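Local coordinates for protein glycoside Hydrolase (Bacteroides plebeius, PDB 5T3B) that probably hydrolyses glycosidic bonds in a polysaccharide, as a family 50 glycoside hydrolase from a gut bacterium, in a family best known for beta-agarases, at residues Ala127-Asp132 and His162-Phe167; Leu187-Ser192 and Pro244-Phe249. All coordinates share one frame; numbering follows the deposited sequence. Where two conformers were deposited one is given.

Interaction 1: residues Ala127-Asp132 and His162-Phe167; sequences ASFRMD and HSVCAF
Two neighbouring parallel strands, 120-126 and 163-165, run on into loops at their C-terminal ends, where Ser128 N donates a hydrogen bond to Ala166 O (2.9 Å, N-H...O angle 148°). Just before it, the CA of Ala127 lies 3.2 Å from Cys165 O in a CA-H...O contact, and the methyl of Ala127 lies beside the same carbonyl, where a small side chain fits. Ser128 has a left-handed backbone conformation, which turns the chain away from the strand direction; water 1 bridges the gap that follows. It accepts from Phe129 N (2.9 Å) and donates to Ala166 O (2.8 Å), and in this way the one carbonyl serves two donors.

Such strand-end loops are the usual setting of the active site in the (beta/alpha)8 barrels of clan GH-A, to which family 50 belongs; here the contact is largely buried. Phe129 points its side chain at strand 163-165. With CG anti to the backbone N (chi1 -178°), its CB rests 3.5 Å from Val164 CG1, and the same methyl meets the ring obliquely. A large aromatic suits this place because the ring also stacks on Trp148 and meets Tyr440 edge-to-face, between strand 163-165 and helices 145-158 and 169-182.

At the outer end, the hydroxyl of Ser128 comes up to the ring edge of Phe167, OG to CD2 3.4 Å, while the methyl of Ala166 lies over one face of that ring. In one of its two conformers, Arg130 reaches water 2 from NH1 (2.8 Å) in the plane of its guanidinium, and the water donates to Phe167 O (2.9 Å).

Interaction 2: residues Leu187-Ser192 and Pro244-Phe249; sequences LTQAPS and PDVLGF
Gln189 meets the chain at Val246 through its backbone on both sides: its N donates to Asp245 O (3.1 Å, N-H...O angle 159°) and its O accepts from Leu247 N (2.8 Å) in a more bent bond. The first bond lies in the carbonyl plane, whereas the second donor is tilted well out of it. Thr188 CA adds a CA-H...O contact to Asp245 O (3.2 Å). This pattern is a single parallel beta bridge, with the segments running 27° apart.

Past the bridge the partners no longer advance in step. Leu247 takes a helical backbone conformation, so segment 244-249 spends one extra residue before Pro191 O accepts from the backbone of Phe250. Gly248 follows with an almost fully extended backbone that residues with a side chain seldom adopt. Its carbonyl is buried without a hydrogen-bond partner, because the residue placed to donate is Pro191, which has no N-H. Carbon-bound hydrogens approach it instead, from Ala190 CA (3.1 Å) and from Pro191 CD (3.2 Å).

Apolar side chains fill in around this backbone core. Branched Val246 suits its place by presenting two methyls: CG1, anti to its N (chi1 174°), meets Pro191 CD (4.2 Å), and CG2 turns toward the Gln189 side chain. Pro191 CG also meets Phe249 CB (4.2 Å), beyond which the aromatic ring leads away from the strand. The methyl of Ala190 faces the first carbon of the Leu247 side chain, CB to CB 4.3 Å.

Further out, Gln189 and Pro191 lie against helix 169-182, through Val176 and Asp173 respectively. Phe249 packs its ring edge-to-face with Phe237 and against helix 300-324. Strand 188-190 thus has segment 244-249 along one edge and strand 163-165 along the other.

In the fold
The two contacts lie on neighbouring parallel strands, an arrangement consistent with the (beta/alpha)8 barrel of the family: strand 163-165 of interaction 1 pairs directly with strand 188-190 of interaction 2, and the centres are 10 Å apart. Val164 N lies 2.8 Å from Thr188 O, a probable hydrogen bond, and Ser163 OG lies 2.7 Å from Thr188 OG1, a second probable one; Thr188 OG1 is also hydrogen-bonded to His162 O. At their C-terminal ends Ser192 OG is hydrogen-bonded to Phe167 N, tying together the two exit loops. In barrels of this kind catalysis takes place at that end, so Phe167 and Ser192 probably lie toward the active-site side.

Interaction 1: residues Ala127-Asp132 and His162-Phe167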
loop_
_atom_site.group_PDB
_atom_site.type_symbol
_atom_site.label_atom_id
_atom_site.label_comp_id
_atom_site.label_asym_id
_atom_site.label_seq_id
_atom_site.Cartn_x
_atom_site.Cartn_y
_atom_site.Cartn_z
ATOM N N ALA A 127 -1.256 -4.067 -7.622
ATOM C CA ALA A 127 -2.463 -3.259 -7.558
ATOM C C ALA A 127 -3.269 -3.319 -8.867
ATOM O O ALA A 127 -2.720 -3.556 -9.962
ATOM C CB ALA A 127 -2.131 -1.799 -7.255
ATOM N N SER A 128 -4.558 -3.038 -8.774
ATOM C CA SER A 128 -5.391 -2.837 -9.957
ATOM C C SER A 128 -5.438 -4.036 -10.870
ATOM O O SER A 128 -5.340 -3.906 -12.078
ATOM C CB SER A 128 -5.001 -1.580 -10.708
ATOM O OG SER A 128 -4.922 -0.488 -9.856
ATOM N N PHE A 129 -5.628 -5.210 -10.304
ATOM C CA PHE A 129 -5.717 -6.422 -11.084
ATOM C C PHE A 129 -7.173 -6.491 -11.632
ATOM O O PHE A 129 -8.142 -6.890 -10.968
ATOM C CB PHE A 129 -5.415 -7.648 -10.248
ATOM C CG PHE A 129 -5.443 -8.932 -11.001
ATOM C CD1 PHE A 129 -4.563 -9.181 -12.053
ATOM C CD2 PHE A 129 -6.374 -9.923 -10.688
ATOM C CE1 PHE A 129 -4.605 -10.364 -12.763
ATOM C CE2 PHE A 129 -6.428 -11.084 -11.427
ATOM C CZ PHE A 129 -5.543 -11.281 -12.472
ATOM N N ARG A 130 -7.285 -6.096 -12.899
ATOM C CA ARG A 130 -8.547 -5.936 -13.607
ATOM C C ARG A 130 -8.255 -6.079 -15.086
ATOM O O ARG A 130 -7.098 -5.957 -15.533
ATOM C CB ARG A 130 -9.236 -4.633 -13.271
ATOM C CG ARG A 130 -8.475 -3.444 -13.610
ATOM C CD ARG A 130 -9.238 -2.209 -13.073
ATOM N NE ARG A 130 -10.378 -2.038 -13.959
ATOM C CZ ARG A 130 -10.993 -0.874 -14.130
ATOM N NH1 ARG A 130 -10.615 0.215 -13.436
ATOM N NH2 ARG A 130 -11.968 -0.788 -15.004
ATOM N N MET A 131 -9.295 -6.395 -15.850
ATOM C CA MET A 131 -9.161 -6.586 -17.306
ATOM C C MET A 131 -9.292 -5.297 -18.040
ATOM O O MET A 131 -10.239 -5.090 -18.760
ATOM C CB MET A 131 -10.167 -7.651 -17.795
ATOM C CG MET A 131 -9.827 -9.038 -17.212
ATOM S SD MET A 131 -11.181 -10.238 -17.405
ATOM C CE MET A 131 -12.271 -9.699 -16.116
ATOM N N ASP A 132 -8.333 -4.401 -17.820
ATOM C CA ASP A 132 -8.428 -3.022 -18.366
ATOM C C ASP A 132 -7.308 -2.695 -19.342
ATOM O O ASP A 132 -6.818 -1.583 -19.445
ATOM C CB ASP A 132 -8.660 -1.984 -17.251
ATOM C CG ASP A 132 -7.470 -1.711 -16.424
ATOM O OD1 ASP A 132 -6.531 -2.467 -16.447
ATOM O OD2 ASP A 132 -7.521 -0.710 -15.691
ATOM N N HIS A 162 2.039 -12.654 -4.840
ATOM C CA HIS A 162 0.993 -13.588 -4.365
ATOM C C HIS A 162 -0.332 -12.996 -4.048
ATOM O O HIS A 162 -1.275 -13.709 -3.758
ATOM C CB HIS A 162 1.520 -14.401 -3.187
ATOM C CG HIS A 162 2.746 -15.216 -3.517
ATOM N ND1 HIS A 162 2.662 -16.473 -4.073
ATOM C CD2 HIS A 162 4.072 -14.925 -3.469
ATOM C CE1 HIS A 162 3.883 -16.919 -4.283
ATOM N NE2 HIS A 162 4.757 -15.989 -3.973
ATOM N N SER A 163 -0.404 -11.657 -4.073
ATOM C CA SER A 163 -1.615 -10.961 -3.730
ATOM C C SER A 163 -1.978 -9.892 -4.757
ATOM O O SER A 163 -1.044 -9.374 -5.440
ATOM C CB SER A 163 -1.504 -10.287 -2.383
ATOM O OG SER A 163 -1.175 -11.181 -1.337
ATOM N N VAL A 164 -3.269 -9.586 -4.810
ATOM C CA VAL A 164 -3.721 -8.451 -5.586
ATOM C C VAL A 164 -4.416 -7.519 -4.614
ATOM O O VAL A 164 -5.271 -7.954 -3.821
ATOM C CB VAL A 164 -4.597 -8.871 -6.776
ATOM C CG1 VAL A 164 -3.721 -9.564 -7.791
ATOM C CG2 VAL A 164 -5.778 -9.706 -6.382
ATOM N N CYS A 165 -4.085 -6.242 -4.646
ATOM C CA CYS A 165 -4.480 -5.295 -3.615
ATOM C C CYS A 165 -4.965 -4.028 -4.237
ATOM O O CYS A 165 -4.159 -3.281 -4.800
ATOM C CB CYS A 165 -3.327 -5.024 -2.648
ATOM S SG CYS A 165 -2.548 -6.470 -1.868
ATOM N N ALA A 166 -6.257 -3.770 -4.053
ATOM C CA ALA A 166 -6.971 -2.564 -4.392
ATOM C C ALA A 166 -7.349 -2.403 -5.826
ATOM O O ALA A 166 -6.647 -2.871 -6.743
ATOM C CB ALA A 166 -6.269 -1.305 -3.874
ATOM N N PHE A 167 -8.421 -1.691 -6.036
ATOM C CA PHE A 167 -8.798 -1.213 -7.357
ATOM C C PHE A 167 -9.179 -2.269 -8.373
ATOM O O PHE A 167 -9.144 -2.023 -9.556
ATOM C CB PHE A 167 -7.789 -0.241 -7.933
ATOM C CG PHE A 167 -7.200 0.752 -6.954
ATOM C CD1 PHE A 167 -8.017 1.488 -6.125
ATOM C CD2 PHE A 167 -5.855 0.932 -6.870
ATOM C CE1 PHE A 167 -7.470 2.404 -5.229
ATOM C CE2 PHE A 167 -5.300 1.816 -5.992
ATOM C CZ PHE A 167 -6.092 2.563 -5.198
HETATM O O HOH W 1 -6.199 -5.516 -7.434
HETATM O O HOH W 2 -9.001 0.431 -11.167
#

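Interaction 2: residues Leu187-Ser192 and Pro244-Phe249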
loop_
_atom_site.group_PDB
_atom_site.type_symbol
_atom_site.label_atom_id
_atom_site.label_comp_id
_atom_site.label_asym_id
_atom_site.label_seq_id
_atom_site.Cartn_x
_atom_site.Cartn_y
_atom_site.Cartn_z
ATOM N N LEU A 187 -4.968 -16.604 -5.275
ATOM C CA LEU A 187 -4.393 -15.297 -5.498
ATOM C C LEU A 187 -5.073 -14.407 -4.435
ATOM O O LEU A 187 -6.238 -14.038 -4.583
ATOM C CB LEU A 187 -4.730 -14.844 -6.915
ATOM C CG LEU A 187 -4.163 -13.501 -7.321
ATOM C CD1 LEU A 187 -2.698 -13.419 -7.078
ATOM C CD2 LEU A 187 -4.500 -13.202 -8.765
ATOM N N THR A 188 -4.362 -14.193 -3.326
ATOM C CA THR A 188 -5.045 -13.578 -2.205
ATOM C C THR A 188 -5.401 -12.120 -2.545
ATOM O O THR A 188 -4.671 -11.455 -3.267
ATOM C CB THR A 188 -4.254 -13.706 -0.919
ATOM O OG1 THR A 188 -2.927 -13.268 -1.067
ATOM C CG2 THR A 188 -4.200 -15.135 -0.486
ATOM N N GLN A 189 -6.531 -11.674 -2.012
ATOM C CA GLN A 189 -7.046 -10.352 -2.417
ATOM C C GLN A 189 -7.239 -9.431 -1.245
ATOM O O GLN A 189 -7.608 -9.858 -0.139
ATOM C CB GLN A 189 -8.270 -10.451 -3.308
ATOM C CG GLN A 189 -9.441 -11.009 -2.652
ATOM C CD GLN A 189 -10.731 -11.147 -3.527
ATOM O OE1 GLN A 189 -10.954 -10.466 -4.611
ATOM N NE2 GLN A 189 -11.558 -11.952 -3.089
ATOM N N ALA A 190 -7.051 -8.151 -1.515
ATOM C CA ALA A 190 -7.308 -7.110 -0.534
ATOM C C ALA A 190 -8.144 -6.007 -1.204
ATOM O O ALA A 190 -7.574 -5.138 -1.905
ATOM C CB ALA A 190 -6.054 -6.524 0.020
ATOM N N PRO A 191 -9.473 -6.084 -1.136
ATOM C CA PRO A 191 -10.322 -5.106 -1.804
ATOM C C PRO A 191 -10.235 -3.759 -1.195
ATOM O O PRO A 191 -9.942 -3.596 0.001
ATOM C CB PRO A 191 -11.739 -5.649 -1.657
ATOM C CG PRO A 191 -11.628 -6.426 -0.372
ATOM C CD PRO A 191 -10.273 -7.095 -0.430
ATOM N N SER A 192 -10.484 -2.745 -2.013
ATOM C CA SER A 192 -10.582 -1.345 -1.585
ATOM C C SER A 192 -12.009 -0.866 -1.651
ATOM O O SER A 192 -12.805 -1.330 -2.513
ATOM C CB SER A 192 -9.623 -0.487 -2.401
ATOM O OG SER A 192 -9.937 -0.603 -3.802
ATOM N N PRO A 244 -10.975 -17.109 3.833
ATOM C CA PRO A 244 -9.567 -17.187 4.206
ATOM C C PRO A 244 -8.608 -16.622 3.159
ATOM O O PRO A 244 -7.487 -16.309 3.509
ATOM C CB PRO A 244 -9.296 -18.658 4.403
ATOM C CG PRO A 244 -10.332 -19.303 3.526
ATOM C CD PRO A 244 -11.581 -18.441 3.657
ATOM N N ASP A 245 -9.063 -16.441 1.921
ATOM C CA ASP A 245 -8.188 -15.931 0.840
ATOM C C ASP A 245 -8.205 -14.444 0.715
ATOM O O ASP A 245 -7.562 -13.906 -0.198
ATOM C CB ASP A 245 -8.563 -16.618 -0.461
ATOM C CG ASP A 245 -8.244 -18.109 -0.397
ATOM O OD1 ASP A 245 -7.197 -18.509 0.188
ATOM O OD2 ASP A 245 -9.086 -18.891 -0.936
ATOM N N VAL A 246 -8.869 -13.774 1.624
ATOM C CA VAL A 246 -8.883 -12.321 1.704
ATOM C C VAL A 246 -7.852 -11.864 2.717
ATOM O O VAL A 246 -7.889 -12.208 3.882
ATOM C CB VAL A 246 -10.300 -11.837 1.996
ATOM C CG1 VAL A 246 -10.303 -10.335 2.240
ATOM C CG2 VAL A 246 -11.275 -12.227 0.950
ATOM N N LEU A 247 -6.820 -11.146 2.237
ATOM C CA LEU A 247 -5.754 -10.635 3.077
ATOM C C LEU A 247 -6.316 -9.635 4.090
ATOM O O LEU A 247 -5.935 -9.617 5.253
ATOM C CB LEU A 247 -4.665 -10.009 2.211
ATOM C CG LEU A 247 -3.465 -9.413 2.833
ATOM C CD1 LEU A 247 -2.708 -10.485 3.615
ATOM C CD2 LEU A 247 -2.572 -8.829 1.767
ATOM N N GLY A 248 -7.198 -8.753 3.645
ATOM C CA GLY A 248 -7.810 -7.714 4.430
ATOM C C GLY A 248 -8.434 -6.722 3.508
ATOM O O GLY A 248 -8.610 -6.975 2.331
ATOM N N PHE A 249 -8.810 -5.532 4.044
ATOM C CA PHE A 249 -9.433 -4.506 3.183
ATOM C C PHE A 249 -8.922 -3.121 3.507
ATOM O O PHE A 249 -8.480 -2.831 4.616
ATOM C CB PHE A 249 -10.961 -4.517 3.303
ATOM C CG PHE A 249 -11.504 -3.975 4.623
ATOM C CD1 PHE A 249 -11.497 -4.764 5.775
ATOM C CD2 PHE A 249 -12.026 -2.715 4.692
ATOM C CE1 PHE A 249 -11.966 -4.291 6.961
ATOM C CE2 PHE A 249 -12.508 -2.249 5.877
ATOM C CZ PHE A 249 -12.447 -3.016 7.030
#